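Local coordinates for protein Dye-decolorizing peroxidase (Irpex lacteus, PDB 7D8M) that binds heme b and, as a member of the DyP-type peroxidase family, probably uses it to reduce peroxide while oxidising dyes and other substrates, at residues P194-T199 and F327-H332; K203-N208 and Q366-N371; R287-N292 and N317-E322; P400-G405 and Q426-N431. All coordinates share one frame; numbering follows the deposited sequence.

Contact 1 (P194-T199 and F327-H332); sequences PGIIFT and FGDTFH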
# COMPACT_ATOMS: atom_id res chain seq x y z
N PRO A 194 14.83 7.71 8.98
CA PRO A 194 14.47 6.31 9.23
C PRO A 194 13.28 6.14 10.17
O PRO A 194 12.54 5.15 10.04
CB PRO A 194 15.76 5.71 9.83
CG PRO A 194 16.85 6.58 9.32
CD PRO A 194 16.26 7.97 9.19
N GLY A 195 13.06 7.08 11.09
CA GLY A 195 11.95 6.96 12.02
C GLY A 195 10.57 7.20 11.44
O GLY A 195 9.59 7.04 12.17
N ILE A 196 10.46 7.59 10.16
CA ILE A 196 9.15 7.65 9.54
C ILE A 196 8.69 6.25 9.15
O ILE A 196 7.48 5.99 9.08
CB ILE A 196 9.17 8.60 8.32
CG1 ILE A 196 9.63 10.00 8.74
CG2 ILE A 196 7.79 8.70 7.65
CD1 ILE A 196 8.79 10.61 9.85
N ILE A 197 9.63 5.34 8.92
CA ILE A 197 9.31 3.97 8.55
C ILE A 197 9.47 3.02 9.73
O ILE A 197 8.63 2.14 9.94
CB ILE A 197 10.19 3.51 7.36
CG1 ILE A 197 9.98 4.42 6.14
CG2 ILE A 197 9.97 2.02 7.06
CD1 ILE A 197 8.51 4.73 5.80
N PHE A 198 10.55 3.17 10.50
CA PHE A 198 10.93 2.21 11.53
C PHE A 198 10.71 2.82 12.91
O PHE A 198 11.30 3.86 13.23
CB PHE A 198 12.39 1.80 11.37
CG PHE A 198 12.69 1.08 10.09
CD1 PHE A 198 12.23 -0.21 9.88
CD2 PHE A 198 13.45 1.69 9.11
CE1 PHE A 198 12.50 -0.87 8.70
CE2 PHE A 198 13.72 1.04 7.93
CZ PHE A 198 13.25 -0.25 7.73
N THR A 199 9.90 2.16 13.72
CA THR A 199 9.68 2.62 15.08
C THR A 199 10.99 2.61 15.87
O THR A 199 11.81 1.71 15.72
CB THR A 199 8.64 1.73 15.78
OG1 THR A 199 9.04 0.36 15.66
CG2 THR A 199 7.27 1.92 15.13
N PHE A 327 4.87 21.34 5.10
CA PHE A 327 5.08 20.26 6.07
C PHE A 327 6.25 19.44 5.56
O PHE A 327 6.76 19.67 4.46
CB PHE A 327 3.81 19.42 6.28
CG PHE A 327 3.15 18.97 5.00
CD1 PHE A 327 3.54 17.79 4.38
CD2 PHE A 327 2.13 19.71 4.42
CE1 PHE A 327 2.94 17.35 3.21
CE2 PHE A 327 1.52 19.29 3.25
CZ PHE A 327 1.92 18.10 2.64
N GLY A 328 6.69 18.49 6.37
CA GLY A 328 7.88 17.69 6.09
C GLY A 328 7.58 16.33 5.49
O GLY A 328 6.63 16.16 4.72
N ASP A 329 8.42 15.35 5.83
CA ASP A 329 8.34 14.00 5.28
C ASP A 329 7.49 13.06 6.13
O ASP A 329 7.53 11.85 5.91
CB ASP A 329 9.75 13.43 5.10
CG ASP A 329 10.47 13.21 6.42
OD1 ASP A 329 9.89 13.52 7.48
OD2 ASP A 329 11.62 12.74 6.40
N THR A 330 6.71 13.61 7.06
CA THR A 330 5.92 12.87 8.04
C THR A 330 5.00 11.82 7.43
O THR A 330 4.70 10.80 8.07
CB THR A 330 5.10 13.88 8.83
OG1 THR A 330 5.96 14.95 9.24
CG2 THR A 330 4.43 13.24 10.04
N PHE A 331 4.53 12.05 6.20
CA PHE A 331 3.41 11.33 5.64
C PHE A 331 3.80 10.40 4.49
O PHE A 331 2.94 9.95 3.74
CB PHE A 331 2.33 12.33 5.21
CG PHE A 331 2.04 13.38 6.26
CD1 PHE A 331 1.34 13.05 7.41
CD2 PHE A 331 2.49 14.68 6.10
CE1 PHE A 331 1.07 14.01 8.39
CE2 PHE A 331 2.23 15.66 7.07
CZ PHE A 331 1.52 15.32 8.22
N HIS A 332 5.09 10.10 4.35
CA HIS A 332 5.51 9.08 3.40
C HIS A 332 5.42 7.69 4.02
O HIS A 332 5.53 7.53 5.24
CB HIS A 332 6.93 9.37 2.92
CG HIS A 332 7.03 10.63 2.12
ND1 HIS A 332 7.13 10.63 0.74
CD2 HIS A 332 7.04 11.94 2.49
CE1 HIS A 332 7.18 11.88 0.31
NE2 HIS A 332 7.13 12.69 1.35
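I196, whose CB points toward 327-332, packs against the turn formed there, and its CG2 methyl and its CG1-CD1 arm meet different atoms. Branch CG2 sits among carbonyl oxygens: H332 O is nearest, 3.5 Å from I196 CG2, with D329 O and T330 O only slightly farther off. The other branch crosses near the carboxylate of D329: CG1 of I196 lies 3.7 Å from OD1 of D329, and CD1 reaches on toward T330 CA. With chi1 at -57°, CG2 stands anti to the backbone N of I196 and CG1 anti to the carbonyl carbon, which sends CG2 to the carbonyl oxygens and CG1 to the D329 carboxylate. The side chains of I196 and D329 meet at a slant, and no hydrogen bond joins the two segments.

The receiving surface is a type I beta turn from D329 to H332, in the loop that leads into strand 334-340; the guest is a short, weakly bonded helix, 194-197. A branched aliphatic residue suits this place because its methyl groups can pack against backbone oxygens without needing a polar partner. D329 keeps its own charge occupied: OD2 accepts from the backbone N of D193, just before the helix, while OD1 is the oxygen nearer I196. T330 turns its CB away, so its share is backbone. I197 adds a lighter touch, its CD1 lying 4.1 Å from H332 O. The H332 ring is engaged on another partner, its NE2 hydrogen-bonding E322, and its side chain comes about 6 Å from the heme.

Contact 2 (K203-N208 and Q366-N371); sequences KDPVMN and QSVIGN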
# COMPACT_ATOMS: atom_id res chain seq x y z
N LYS A 203 13.97 10.52 14.45
CA LYS A 203 12.80 11.35 14.20
C LYS A 203 11.50 10.54 14.18
O LYS A 203 10.53 10.94 13.53
CB LYS A 203 12.95 12.18 12.91
CG LYS A 203 13.41 13.61 13.16
CD LYS A 203 14.91 13.72 13.35
CE LYS A 203 15.41 15.15 13.14
NZ LYS A 203 15.33 16.02 14.37
N ASP A 204 11.46 9.42 14.89
CA ASP A 204 10.19 8.78 15.20
C ASP A 204 9.30 9.78 15.94
O ASP A 204 9.70 10.25 17.01
CB ASP A 204 10.44 7.51 16.04
CG ASP A 204 9.16 6.75 16.38
OD1 ASP A 204 8.05 7.23 16.08
OD2 ASP A 204 9.27 5.65 16.97
N PRO A 205 8.13 10.13 15.41
CA PRO A 205 7.29 11.13 16.10
C PRO A 205 6.86 10.70 17.50
O PRO A 205 6.50 11.57 18.31
CB PRO A 205 6.08 11.28 15.17
CG PRO A 205 6.57 10.80 13.83
CD PRO A 205 7.52 9.68 14.15
N VAL A 206 6.84 9.40 17.79
CA VAL A 206 6.67 8.91 19.16
C VAL A 206 8.07 8.88 19.76
O VAL A 206 8.80 7.88 19.68
CB VAL A 206 5.99 7.54 19.20
CG1 VAL A 206 5.96 6.98 20.62
CG2 VAL A 206 4.59 7.62 18.64
N MET A 207 8.46 10.00 20.36
CA MET A 207 9.76 10.06 21.02
C MET A 207 9.81 9.15 22.23
O MET A 207 10.90 8.74 22.65
CB MET A 207 10.08 11.51 21.38
CG MET A 207 10.07 12.42 20.14
SD MET A 207 10.33 14.17 20.47
CE MET A 207 11.67 14.54 19.34
N ASN A 208 8.65 8.79 22.76
CA ASN A 208 8.43 7.92 23.91
C ASN A 208 8.49 6.42 23.56
O ASN A 208 8.05 5.61 24.38
CB ASN A 208 7.07 8.25 24.51
CG ASN A 208 7.04 8.13 26.02
OD1 ASN A 208 8.04 7.76 26.63
ND2 ASN A 208 5.89 8.44 26.62
N GLN A 366 4.79 1.93 7.77
CA GLN A 366 5.07 3.25 8.32
C GLN A 366 5.21 3.12 9.83
O GLN A 366 4.65 2.21 10.44
CB GLN A 366 3.97 4.27 7.99
CG GLN A 366 2.59 3.87 8.51
CD GLN A 366 1.82 2.98 7.54
OE1 GLN A 366 1.30 3.46 6.53
NE2 GLN A 366 1.74 1.69 7.84
N SER A 367 5.94 4.07 10.43
CA SER A 367 6.11 4.07 11.87
C SER A 367 4.87 4.55 12.61
O SER A 367 4.70 4.22 13.79
CB SER A 367 7.31 4.93 12.27
OG SER A 367 7.03 6.32 12.13
N VAL A 368 4.00 5.32 11.96
CA VAL A 368 2.77 5.82 12.57
C VAL A 368 1.65 5.60 11.56
O VAL A 368 1.63 6.24 10.50
CB VAL A 368 2.87 7.30 12.96
CG1 VAL A 368 1.55 7.79 13.58
CG2 VAL A 368 4.02 7.52 13.93
N ILE A 369 0.73 4.69 11.88
CA ILE A 369 -0.40 4.42 10.98
C ILE A 369 -1.12 5.71 10.63
O ILE A 369 -1.45 5.96 9.47
CB ILE A 369 -1.35 3.39 11.61
CG1 ILE A 369 -0.63 2.06 11.79
CG2 ILE A 369 -2.58 3.17 10.76
CD1 ILE A 369 -1.53 0.96 12.33
N GLY A 370 -1.36 6.56 11.63
CA GLY A 370 -2.12 7.78 11.44
C GLY A 370 -1.45 8.78 10.51
O GLY A 370 -2.14 9.64 9.97
N ASN A 371 -0.13 8.67 10.32
CA ASN A 371 0.62 9.57 9.44
C ASN A 371 0.84 9.01 8.04
O ASN A 371 1.15 9.79 7.13
CB ASN A 371 2.00 9.89 10.04
CG ASN A 371 1.91 10.77 11.27
OD1 ASN A 371 0.85 11.32 11.59
ND2 ASN A 371 3.03 10.90 11.96
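P205 lays the CG-CD edge of its ring over the side chain of V368, with P205 CD 4.1 Å from V368 CG2, the two side chains running antiparallel past one another. The proline follows D204, which heads an Asx turn: D204 OD1 accepts from the backbone N of V206 at 3.0 Å, the donor approaching from well above the carboxylate plane, 58° out of it. The facing segment, 366-371, leaves strand 359-366 of an antiparallel sheet whose 2-3-1-4 strand order is that of a ferredoxin-like fold, and turns toward helix 373-381.

Aspartate suits its place because a short carboxylate can fold back on its own chain while its second oxygen serves others. With chi1 at -179°, CG is anti to the backbone N, and OD2 is held by a salt bridge to R209 NE and by the backbone N of G200. Replacing D204 by an alanine would remove the carboxylate, and R209 would probably lose its charge partner and the N-H groups of V206 and G200 their acceptors, setting the loop that presents P205 less firmly.

S367 is small enough to let its OG come 4.0 Å from P205 CD. That hydroxyl hydrogen-bonds G195 O; against the ring it makes only a packing contact. Valine supplies a compact apolar surface: V368 CG2 stands anti to its own carbonyl carbon and faces the ring. Past it, the chain curls so that N371 N donates to V368 O at 3.0 Å, and the amide nitrogen ND2 of N371 comes to rest 4.0 Å from P205 CG.

Contact 3 (R287-N292 and N317-E322); sequences RNNNFN and NPRDLE. With HEM (protoporphyrin IX containing Fe), chain B.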
# COMPACT_ATOMS: atom_id res chain seq x y z
N ARG A 287 14.04 8.27 -14.85
CA ARG A 287 13.24 9.40 -15.31
C ARG A 287 11.83 9.43 -14.75
O ARG A 287 11.27 10.52 -14.59
CB ARG A 287 13.14 9.40 -16.85
CG ARG A 287 14.43 9.51 -17.66
CD ARG A 287 14.22 9.00 -19.11
NE ARG A 287 13.46 9.94 -19.94
CZ ARG A 287 12.85 9.62 -21.09
NH1 ARG A 287 12.93 8.38 -21.57
NH2 ARG A 287 12.18 10.55 -21.76
N ASN A 288 11.23 8.27 -14.45
CA ASN A 288 9.78 8.20 -14.26
C ASN A 288 9.32 8.76 -12.91
O ASN A 288 8.10 8.84 -12.69
CB ASN A 288 9.30 6.76 -14.44
CG ASN A 288 9.82 5.82 -13.38
OD1 ASN A 288 10.46 6.23 -12.41
ND2 ASN A 288 9.53 4.53 -13.55
N ASN A 289 10.22 9.14 -12.01
CA ASN A 289 9.81 9.74 -10.75
C ASN A 289 10.39 11.14 -10.54
O ASN A 289 10.23 11.70 -9.45
CB ASN A 289 10.19 8.85 -9.57
CG ASN A 289 9.13 8.86 -8.48
OD1 ASN A 289 7.97 9.20 -8.74
ND2 ASN A 289 9.52 8.50 -7.26
N ASN A 290 11.04 11.71 -11.55
CA ASN A 290 11.76 12.98 -11.39
C ASN A 290 10.83 14.14 -11.74
O ASN A 290 10.90 14.73 -12.82
CB ASN A 290 13.02 12.97 -12.24
CG ASN A 290 13.99 14.08 -11.88
OD1 ASN A 290 13.81 14.77 -10.87
ND2 ASN A 290 15.03 14.24 -12.69
N PHE A 291 9.95 14.47 -10.79
CA PHE A 291 8.98 15.54 -10.97
C PHE A 291 8.47 15.96 -9.60
O PHE A 291 8.51 15.19 -8.64
CB PHE A 291 7.81 15.11 -11.87
CG PHE A 291 6.99 13.98 -11.30
CD1 PHE A 291 5.84 14.23 -10.57
CD2 PHE A 291 7.36 12.65 -11.51
CE1 PHE A 291 5.08 13.18 -10.05
CE2 PHE A 291 6.61 11.60 -11.01
CZ PHE A 291 5.47 11.86 -10.28
N ASN A 292 7.97 17.21 -9.53
CA ASN A 292 7.40 17.71 -8.29
C ASN A 292 6.22 18.64 -8.54
O ASN A 292 5.82 19.39 -7.63
CB ASN A 292 8.48 18.42 -7.44
CG ASN A 292 9.09 19.63 -8.14
OD1 ASN A 292 8.56 20.13 -9.13
ND2 ASN A 292 10.21 20.10 -7.61
N ASN A 317 0.65 11.77 -2.26
CA ASN A 317 1.98 12.34 -2.06
C ASN A 317 1.96 13.72 -2.68
O ASN A 317 2.35 13.91 -3.85
CB ASN A 317 3.08 11.47 -2.66
CG ASN A 317 4.48 12.07 -2.50
OD1 ASN A 317 4.64 13.13 -1.88
ND2 ASN A 317 5.49 11.40 -3.06
N PRO A 318 1.48 14.72 -1.95
CA PRO A 318 1.45 16.11 -2.45
C PRO A 318 2.85 16.72 -2.42
O PRO A 318 3.21 17.53 -1.56
CB PRO A 318 0.48 16.80 -1.49
CG PRO A 318 0.57 16.02 -0.22
CD PRO A 318 0.92 14.61 -0.59
N ARG A 319 3.66 16.31 -3.40
CA ARG A 319 5.06 16.73 -3.45
C ARG A 319 5.20 18.25 -3.45
O ARG A 319 6.16 18.78 -2.89
CB ARG A 319 5.74 16.15 -4.69
CG ARG A 319 5.64 14.65 -4.84
CD ARG A 319 6.11 14.19 -6.21
NE ARG A 319 5.93 12.74 -6.36
CZ ARG A 319 6.71 11.96 -7.10
NH1 ARG A 319 7.72 12.48 -7.79
NH2 ARG A 319 6.46 10.66 -7.17
N ASP A 320 4.25 18.96 -4.06
CA ASP A 320 4.39 20.41 -4.18
C ASP A 320 4.15 21.11 -2.85
O ASP A 320 4.85 22.06 -2.50
CB ASP A 320 3.46 20.94 -5.27
CG ASP A 320 2.00 20.62 -5.01
OD1 ASP A 320 1.71 19.58 -4.36
OD2 ASP A 320 1.14 21.40 -5.47
N LEU A 321 3.17 20.63 -2.07
CA LEU A 321 2.94 21.20 -0.75
C LEU A 321 4.15 21.00 0.15
O LEU A 321 4.61 21.94 0.82
CB LEU A 321 1.70 20.58 -0.11
CG LEU A 321 0.35 20.65 -0.82
CD1 LEU A 321 -0.75 20.47 0.20
CD2 LEU A 321 0.13 21.95 -1.62
N GLU A 322 4.70 19.78 0.17
CA GLU A 322 5.89 19.50 0.98
C GLU A 322 7.08 20.30 0.47
O GLU A 322 7.84 20.87 1.26
CB GLU A 322 6.20 18.00 0.96
CG GLU A 322 7.38 17.58 1.86
CD GLU A 322 7.68 16.08 1.84
OE1 GLU A 322 6.83 15.29 1.37
OE2 GLU A 322 8.76 15.68 2.30
CHA HEM B . 0.72 5.30 -6.24
CHB HEM B . -2.79 2.38 -7.88
CHC HEM B . -4.55 2.02 -3.37
CHD HEM B . -1.35 5.33 -1.84
C1A HEM B . -0.05 4.53 -7.08
C2A HEM B . 0.19 4.28 -8.49
C3A HEM B . -0.77 3.46 -8.94
C4A HEM B . -1.66 3.17 -7.83
CMA HEM B . -0.96 2.90 -10.36
CAA HEM B . 1.38 4.87 -9.30
CBA HEM B . 2.59 3.94 -9.21
CGA HEM B . 3.61 4.44 -8.20
O1A HEM B . 3.79 5.68 -8.09
O2A HEM B . 4.27 3.60 -7.53
C1B HEM B . -3.54 2.01 -6.80
C2B HEM B . -4.61 1.04 -6.82
C3B HEM B . -5.11 0.95 -5.57
C4B HEM B . -4.35 1.85 -4.72
CMB HEM B . -5.08 0.31 -8.11
CAB HEM B . -6.24 0.06 -5.02
CBB HEM B . -6.68 -1.05 -5.64
C1C HEM B . -3.90 2.94 -2.56
C2C HEM B . -4.21 3.27 -1.19
C3C HEM B . -3.32 4.18 -0.76
C4C HEM B . -2.42 4.47 -1.87
CMC HEM B . -5.38 2.62 -0.40
CAC HEM B . -3.20 4.90 0.61
CBC HEM B . -4.24 5.05 1.45
C1D HEM B . -0.44 5.51 -2.86
C2D HEM B . 0.84 6.19 -2.78
C3D HEM B . 1.40 6.18 -3.99
C4D HEM B . 0.50 5.50 -4.90
CMD HEM B . 1.47 6.83 -1.53
CAD HEM B . 2.76 6.81 -4.36
CBD HEM B . 2.53 8.27 -4.76
CGD HEM B . 3.84 8.99 -5.03
O1D HEM B . 3.88 9.79 -6.00
O2D HEM B . 4.84 8.76 -4.30
NA HEM B . -1.19 3.84 -6.72
NB HEM B . -3.40 2.48 -5.50
NC HEM B . -2.81 3.69 -2.94
ND HEM B . -0.61 5.08 -4.17
FE HEM B . -2.12 3.89 -4.86
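R319 reaches out of 317-322 to lie against F291 and N289, and N317, two residues earlier, already bonds the heme. N317 comes first: its ND2 donates to propionate oxygen O2D of the heme at 3.0 Å, an amide being neutral yet rich in N-H. P318 then occupies the N-cap position before helix 319-323.

R319 follows, its chain extended from CG to NE (chi3 -177°), which carries the guanidinium to full length. R319 NH2 makes an almost straight bond, 175° at the hydrogen, to N289 OD1 at 2.6 Å; the amide of N289 stands nearly perpendicular to the guanidinium. The same R319 NH2 donates to propionate oxygen O1D of the heme at 3.0 Å. R319 NH1 serves two backbone oxygens, F291 O at 2.9 Å and, a little longer, N289 O. The guanidinium also lies flat on F291, the centres 3.8 Å apart and the planes within 11°, with NH1 above the middle of the ring; this cation-pi stack and the hydrogen bonds round the edge together fix the group's rotation. Arginine suits the place because its edge can bond in several directions while its face stacks. A leucine in its place would probably deprive the propionate of a positive partner and leave F291 O without its donor. The amide of N289 is itself positioned by S175 through ND2.

D320 rests its CB 3.7 Å from N292 O, while its carboxylate turns to salt bridges with K390 and R314. R314 lies on helix 312-316, which carries the axial ligand H312, so helix 319-323 is tied back to it, and E322 bonds H332, in the loop entering strand 334-340.

Contact 4 (P400-G405 and Q426-N431); sequences PVIGQG and QVIISN. With HEM (protoporphyrin IX containing Fe), chain B.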
# COMPACT_ATOMS: atom_id res chain seq x y z
N PRO A 400 -10.11 10.27 -7.25
CA PRO A 400 -11.03 9.52 -8.11
C PRO A 400 -10.71 8.04 -8.19
O PRO A 400 -11.50 7.29 -8.79
CB PRO A 400 -10.85 10.21 -9.47
CG PRO A 400 -9.43 10.68 -9.44
CD PRO A 400 -9.19 11.12 -8.03
N VAL A 401 -9.62 7.59 -7.60
CA VAL A 401 -9.29 6.17 -7.56
C VAL A 401 -9.76 5.60 -6.22
O VAL A 401 -10.68 4.77 -6.19
CB VAL A 401 -7.78 5.95 -7.80
CG1 VAL A 401 -7.39 4.45 -7.77
CG2 VAL A 401 -7.37 6.58 -9.13
N ILE A 402 -9.20 6.07 -5.11
CA ILE A 402 -9.45 5.48 -3.80
C ILE A 402 -10.36 6.31 -2.92
O ILE A 402 -10.70 5.85 -1.82
CB ILE A 402 -8.13 5.18 -3.06
CG1 ILE A 402 -7.35 6.48 -2.81
CG2 ILE A 402 -7.31 4.14 -3.83
CD1 ILE A 402 -6.33 6.39 -1.66
N GLY A 403 -10.78 7.50 -3.33
CA GLY A 403 -11.56 8.35 -2.44
C GLY A 403 -12.90 7.73 -2.10
O GLY A 403 -13.59 7.17 -2.97
N GLN A 404 -13.28 7.79 -0.83
CA GLN A 404 -14.57 7.27 -0.38
C GLN A 404 -15.12 8.18 0.71
O GLN A 404 -14.51 9.18 1.10
CB GLN A 404 -14.50 5.86 0.23
CG GLN A 404 -13.40 4.94 -0.18
CD GLN A 404 -13.54 3.60 0.54
OE1 GLN A 404 -14.04 2.63 -0.04
NE2 GLN A 404 -13.13 3.55 1.80
N GLY A 405 -16.24 7.74 1.30
CA GLY A 405 -16.82 8.35 2.48
C GLY A 405 -17.82 9.45 2.19
O GLY A 405 -18.60 9.80 3.09
N GLN A 426 -17.83 3.83 -7.99
CA GLN A 426 -16.87 3.16 -7.13
C GLN A 426 -16.27 2.00 -7.90
O GLN A 426 -16.97 1.06 -8.28
CB GLN A 426 -17.58 2.70 -5.85
CG GLN A 426 -16.70 1.95 -4.87
CD GLN A 426 -17.34 1.90 -3.50
OE1 GLN A 426 -18.41 1.32 -3.33
NE2 GLN A 426 -16.69 2.52 -2.52
N VAL A 427 -14.97 2.07 -8.20
CA VAL A 427 -14.28 1.00 -8.91
C VAL A 427 -13.35 0.20 -8.01
O VAL A 427 -12.82 -0.83 -8.45
CB VAL A 427 -13.49 1.55 -10.12
CG1 VAL A 427 -14.45 2.13 -11.15
CG2 VAL A 427 -12.50 2.61 -9.65
N ILE A 428 -13.15 0.65 -6.78
CA ILE A 428 -12.37 -0.05 -5.77
C ILE A 428 -13.27 -0.21 -4.55
O ILE A 428 -13.82 0.77 -4.05
CB ILE A 428 -11.09 0.72 -5.41
CG1 ILE A 428 -10.13 0.70 -6.60
CG2 ILE A 428 -10.43 0.13 -4.17
CD1 ILE A 428 -8.96 1.61 -6.43
N ILE A 429 -13.43 -1.45 -4.10
CA ILE A 429 -14.32 -1.76 -2.99
C ILE A 429 -13.47 -2.40 -1.91
O ILE A 429 -12.79 -3.40 -2.16
CB ILE A 429 -15.47 -2.68 -3.42
CG1 ILE A 429 -16.39 -1.91 -4.38
CG2 ILE A 429 -16.26 -3.14 -2.22
CD1 ILE A 429 -17.41 -2.77 -5.05
N SER A 430 -13.48 -1.80 -0.72
CA SER A 430 -12.72 -2.35 0.40
C SER A 430 -13.40 -3.60 0.92
O SER A 430 -14.57 -3.56 1.31
CB SER A 430 -12.60 -1.32 1.52
OG SER A 430 -11.95 -1.89 2.64
N ASN A 431 -12.67 -4.72 0.92
CA ASN A 431 -13.10 -5.92 1.61
C ASN A 431 -12.48 -6.02 3.00
O ASN A 431 -12.47 -7.10 3.60
CB ASN A 431 -12.75 -7.18 0.80
CG ASN A 431 -13.48 -7.24 -0.54
OD1 ASN A 431 -12.94 -7.75 -1.52
ND2 ASN A 431 -14.70 -6.72 -0.60
CHA HEM B . 0.72 5.30 -6.24
CHB HEM B . -2.79 2.38 -7.88
CHC HEM B . -4.55 2.02 -3.37
CHD HEM B . -1.35 5.33 -1.84
C1A HEM B . -0.05 4.53 -7.08
C2A HEM B . 0.19 4.28 -8.49
C3A HEM B . -0.77 3.46 -8.94
C4A HEM B . -1.66 3.17 -7.83
CMA HEM B . -0.96 2.90 -10.36
CAA HEM B . 1.38 4.87 -9.30
CBA HEM B . 2.59 3.94 -9.21
CGA HEM B . 3.61 4.44 -8.20
O1A HEM B . 3.79 5.68 -8.09
O2A HEM B . 4.27 3.60 -7.53
C1B HEM B . -3.54 2.01 -6.80
C2B HEM B . -4.61 1.04 -6.82
C3B HEM B . -5.11 0.95 -5.57
C4B HEM B . -4.35 1.85 -4.72
CMB HEM B . -5.08 0.31 -8.11
CAB HEM B . -6.24 0.06 -5.02
CBB HEM B . -6.68 -1.05 -5.64
C1C HEM B . -3.90 2.94 -2.56
C2C HEM B . -4.21 3.27 -1.19
C3C HEM B . -3.32 4.18 -0.76
C4C HEM B . -2.42 4.47 -1.87
CMC HEM B . -5.38 2.62 -0.40
CAC HEM B . -3.20 4.90 0.61
CBC HEM B . -4.24 5.05 1.45
C1D HEM B . -0.44 5.51 -2.86
C2D HEM B . 0.84 6.19 -2.78
C3D HEM B . 1.40 6.18 -3.99
C4D HEM B . 0.50 5.50 -4.90
CMD HEM B . 1.47 6.83 -1.53
CAD HEM B . 2.76 6.81 -4.36
CBD HEM B . 2.53 8.27 -4.76
CGD HEM B . 3.84 8.99 -5.03
O1D HEM B . 3.88 9.79 -6.00
O2D HEM B . 4.84 8.76 -4.30
NA HEM B . -1.19 3.84 -6.72
NB HEM B . -3.40 2.48 -5.50
NC HEM B . -2.81 3.69 -2.94
ND HEM B . -0.61 5.08 -4.17
FE HEM B . -2.12 3.89 -4.86
O HOH W 1 -13.34 3.49 -6.22
O HOH W 2 -13.81 4.20 -3.64
O HOH W 3 -15.24 0.48 -0.10
O HOH W 4 -12.64 2.37 -2.37
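I428 packs against both V401 and the heme. Its CB, which points toward 400-405, lies 4.1 Å from the carbonyl oxygen of V401. From it CG1 runs anti to the carbonyl carbon (chi1 -68°) and comes 4.0 Å from CBB, the end of a heme vinyl group, while branch CG2 passes near the same vinyl carbon. The tip, CD1 of I428, goes deepest: it is 3.4 Å from the vinyl carbon CAB of the heme and 3.5 Å from V401 CG1, and it also touches CG2 of I402. Isoleucine suits this position because its long branch probes between porphyrin and valine while CG2 stays near the vinyl end.

No direct hydrogen bond crosses the contact; water does the polar joining. One water donates to V401 O at 3.0 Å and accepts from I428 N at 2.9 Å, so this water bridges the two backbones beside the apolar side-chain contact. Further along, the amide oxygen of Q404 accepts a hydrogen bond from a second water that accepts in turn from S430 N. The other end of that amide, NE2, bonds D104 and the carbonyl of L102, which fixes which way the amide faces. Glutamine suits the place because its amide offers an acceptor to the waters and a donor to D104 and L102.

I402 lies beside the porphyrin, its CG2 3.5 Å from the meso carbon CHC of the heme, and its side chain also packs on H312, the axial ligand of the iron. Strand 428-438, an outer strand of its sheet, thus supplies with this loop an apolar wall on the axial-histidine side of the heme pocket.

Contacts 3 and 4 are buried and both touch the heme, one at its polar propionate and the other at its apolar vinyl edge, with centres about 23 Å apart. Charge and hydrogen bonding carry contact 3; contact 4 relies on aliphatic packing and bridging water. Contacts 1 and 2 are partly buried, have no hydrogen bonds between their own segments, and adjoin each other: S367 N and OG bond the backbone oxygens of I196 and G195, so helix 194-197 is tied to the end of strand 359-366. Contact 2 lies farthest from the annotated sites. Contact 1 meets contact 3 through H332 and E322, linking the outer loops to the heme surroundings.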